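Side-chain contact in orotidine 5'-phosphate decarboxylase (Methanocaldococcus jannaschii, PDB 4LUI), which probably catalyses the decarboxylation of orotidine 5'-monophosphate to UMP, the last step of de novo UMP synthesis, as a homodimer: residues 88-93 / 118-123. Numbering follows the deposited sequence.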
ATOM      1  N   THR B  88       9.137   3.834  -7.663  1.00 16.20           N
ATOM      2  CA  THR B  88       8.279   2.685  -7.429  1.00 15.83           C
ATOM      3  C   THR B  88       6.800   3.048  -7.584  1.00 15.64           C
ATOM      4  O   THR B  88       6.017   2.277  -8.148  1.00 13.89           O
ATOM      5  CB  THR B  88       8.573   2.065  -6.068  1.00 15.32           C
ATOM      6  OG1 THR B  88       9.926   1.592  -6.077  1.00 15.96           O
ATOM      7  CG2 THR B  88       7.643   0.880  -5.788  1.00 13.36           C
ATOM      8  N   ASN B  89       6.417   4.218  -7.078  1.00 15.88           N
ATOM      9  CA  ASN B  89       5.052   4.706  -7.254  1.00 13.22           C
ATOM     10  C   ASN B  89       4.672   4.757  -8.725  1.00 14.33           C
ATOM     11  O   ASN B  89       3.548   4.385  -9.095  1.00 14.54           O
ATOM     12  CB  ASN B  89       4.866   6.098  -6.627  1.00 13.34           C
ATOM     13  CG  ASN B  89       4.511   6.044  -5.165  1.00 14.57           C
ATOM     14  OD1 ASN B  89       4.775   5.051  -4.483  1.00 15.53           O
ATOM     15  ND2 ASN B  89       3.903   7.111  -4.663  1.00 15.99           N
ATOM     16  N   GLU B  90       5.605   5.219  -9.560  1.00 13.86           N
ATOM     17  CA  GLU B  90       5.358   5.309 -10.997  1.00 16.35           C
ATOM     18  C   GLU B  90       5.067   3.922 -11.598  1.00 16.96           C
ATOM     19  O   GLU B  90       4.124   3.751 -12.374  1.00 14.27           O
ATOM     20  CB  GLU B  90       6.530   5.978 -11.714  1.00 17.52           C
ATOM     21  CG  GLU B  90       6.434   5.880 -13.220  1.00 21.78           C
ATOM     22  CD  GLU B  90       7.638   6.470 -13.914  1.00 36.82           C
ATOM     23  OE1 GLU B  90       8.612   6.819 -13.212  1.00 40.26           O
ATOM     24  OE2 GLU B  90       7.608   6.578 -15.160  1.00 41.52           O
ATOM     25  N   LYS B  91       5.867   2.932 -11.217  1.00 16.80           N
ATOM     26  CA  LYS B  91       5.698   1.573 -11.720  1.00 14.81           C
ATOM     27  C   LYS B  91       4.371   0.961 -11.268  1.00 13.88           C
ATOM     28  O   LYS B  91       3.685   0.311 -12.056  1.00 16.79           O
ATOM     29  CB  LYS B  91       6.866   0.684 -11.270  1.00 15.66           C
ATOM     30  CG  LYS B  91       8.197   1.068 -11.891  1.00 20.83           C
ATOM     31  CD  LYS B  91       9.333   0.230 -11.326  1.00 26.23           C
ATOM     32  CE  LYS B  91      10.682   0.743 -11.798  1.00 36.52           C
ATOM     33  NZ  LYS B  91      11.793   0.062 -11.078  1.00 48.15           N
ATOM     34  N   ILE B  92       4.025   1.153  -9.997  1.00 13.06           N
ATOM     35  CA  ILE B  92       2.735   0.696  -9.471  1.00 12.30           C
ATOM     36  C   ILE B  92       1.583   1.374 -10.222  1.00 15.66           C
ATOM     37  O   ILE B  92       0.621   0.717 -10.621  1.00 14.11           O
ATOM     38  CB  ILE B  92       2.616   0.957  -7.953  1.00 11.82           C
ATOM     39  CG1 ILE B  92       3.619   0.077  -7.201  1.00 12.98           C
ATOM     40  CG2 ILE B  92       1.189   0.650  -7.474  1.00 14.05           C
ATOM     41  CD1 ILE B  92       3.733   0.386  -5.712  1.00 11.70           C
ATOM     42  N   ALA B  93       1.701   2.683 -10.434  1.00 12.42           N
ATOM     43  CA  ALA B  93       0.661   3.427 -11.149  1.00 14.43           C
ATOM     44  C   ALA B  93       0.457   2.917 -12.577  1.00 14.99           C
ATOM     45  O   ALA B  93      -0.679   2.771 -13.041  1.00 16.77           O
ATOM     46  CB  ALA B  93       0.987   4.907 -11.155  1.00 16.23           C
ATOM     47  N   GLN B 118       0.516  10.952 -10.383  1.00 15.39           N
ATOM     48  CA  GLN B 118      -0.215  11.904 -11.218  1.00 15.72           C
ATOM     49  C   GLN B 118       0.305  11.968 -12.646  1.00 20.27           C
ATOM     50  O   GLN B 118      -0.476  12.027 -13.599  1.00 19.07           O
ATOM     51  CB  GLN B 118      -0.145  13.300 -10.605  1.00 17.73           C
ATOM     52  CG  GLN B 118      -0.976  13.472  -9.361  1.00 22.93           C
ATOM     53  CD  GLN B 118      -0.951  14.909  -8.908  1.00 30.66           C
ATOM     54  OE1 GLN B 118       0.065  15.388  -8.405  1.00 25.60           O
ATOM     55  NE2 GLN B 118      -2.050  15.625  -9.132  1.00 29.85           N
ATOM     56  N   ASP B 119       1.624  11.959 -12.795  1.00 17.05           N
ATOM     57  CA  ASP B 119       2.227  12.053 -14.116  1.00 19.56           C
ATOM     58  C   ASP B 119       1.810  10.877 -15.003  1.00 19.59           C
ATOM     59  O   ASP B 119       1.563  11.054 -16.198  1.00 22.21           O
ATOM     60  CB  ASP B 119       3.748  12.176 -14.018  1.00 19.20           C
ATOM     61  CG  ASP B 119       4.191  13.548 -13.507  1.00 27.57           C
ATOM     62  OD1 ASP B 119       3.334  14.450 -13.355  1.00 27.71           O
ATOM     63  OD2 ASP B 119       5.405  13.726 -13.267  1.00 31.13           O
ATOM     64  N   VAL B 120       1.704   9.692 -14.412  1.00 16.15           N
ATOM     65  CA  VAL B 120       1.240   8.518 -15.142  1.00 16.11           C
ATOM     66  C   VAL B 120      -0.237   8.669 -15.482  1.00 17.78           C
ATOM     67  O   VAL B 120      -0.652   8.441 -16.630  1.00 20.82           O
ATOM     68  CB  VAL B 120       1.433   7.228 -14.310  1.00 16.17           C
ATOM     69  CG1 VAL B 120       0.725   6.019 -14.964  1.00 17.54           C
ATOM     70  CG2 VAL B 120       2.905   6.953 -14.109  1.00 18.95           C
ATOM     71  N   ALA B 121      -1.021   9.054 -14.479  1.00 17.94           N
ATOM     72  CA  ALA B 121      -2.476   9.161 -14.630  1.00 15.32           C
ATOM     73  C   ALA B 121      -2.870  10.196 -15.678  1.00 17.31           C
ATOM     74  O   ALA B 121      -3.815   9.983 -16.445  1.00 21.10           O
ATOM     75  CB  ALA B 121      -3.122   9.490 -13.303  1.00 15.26           C
ATOM     76  N   LYS B 122      -2.144  11.312 -15.716  1.00 18.13           N
ATOM     77  CA  LYS B 122      -2.462  12.392 -16.648  1.00 17.87           C
ATOM     78  C   LYS B 122      -2.366  11.947 -18.100  1.00 22.64           C
ATOM     79  O   LYS B 122      -3.217  12.284 -18.929  1.00 24.30           O
ATOM     80  CB  LYS B 122      -1.525  13.582 -16.415  1.00 22.19           C
ATOM     81  CG  LYS B 122      -1.868  14.408 -15.190  1.00 29.96           C
ATOM     82  CD  LYS B 122      -0.978  15.643 -15.093  1.00 42.61           C
ATOM     83  CE  LYS B 122      -1.318  16.477 -13.865  1.00 43.97           C
ATOM     84  NZ  LYS B 122      -0.384  17.637 -13.726  1.00 40.51           N
ATOM     85  N   LYS B 123      -1.328  11.182 -18.410  1.00 19.95           N
ATOM     86  CA  LYS B 123      -1.145  10.697 -19.764  1.00 24.03           C
ATOM     87  C   LYS B 123      -2.266   9.749 -20.179  1.00 21.65           C
ATOM     88  O   LYS B 123      -2.554   9.616 -21.367  1.00 26.43           O
ATOM     89  CB  LYS B 123       0.224  10.031 -19.920  1.00 27.85           C
ATOM     90  CG  LYS B 123       1.375  11.000 -19.741  1.00 33.34           C
ATOM     91  CD  LYS B 123       2.711  10.344 -20.024  1.00 42.67           C
ATOM     92  CE  LYS B 123       3.850  11.325 -19.794  1.00 48.68           C
ATOM     93  NZ  LYS B 123       3.685  12.583 -20.581  1.00 52.86           N
TER
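Val120 projects from helix 111-124 onto the flank of helix 86-97, where it meets Ala93 and Glu90, one helical turn apart. The first atom of its side chain already touches: CB of Val120 lies 3.9 Å from CB of Ala93, the methyl that points back across the interface. Beyond it the two branches part. CG1 of Val120, anti to the backbone N (chi1 170°), rests against Ala93, 3.9 Å from C and 4.0 Å from CB of Ala93. CG2 of Val120 turns to the preceding turn and touches Glu90 at 3.8 Å from both the side-chain CG and the backbone O. The Glu90 chain, extended beyond CG, crosses the valine at about a right angle and meets it with CG, while the carboxylate leads away from the valine, OE2 forming a long, weak ion pair with Lys94. No hydrogen bond joins the two segments; the contact rests on apolar packing, with Val120 and Ala93 both buried. Their backbones come close at this point, CA of Ala93 and CA of Val120 being 6.5 Å apart. Val117 also packs on Ala93, while Ala121 reaches Leu97 and Val128 of strand 127-131. The pairing is that of neighbouring outer helices in a TIM barrel, here those following strands 75-82 and 102-106, packed side by side around the parallel eight-stranded barrel.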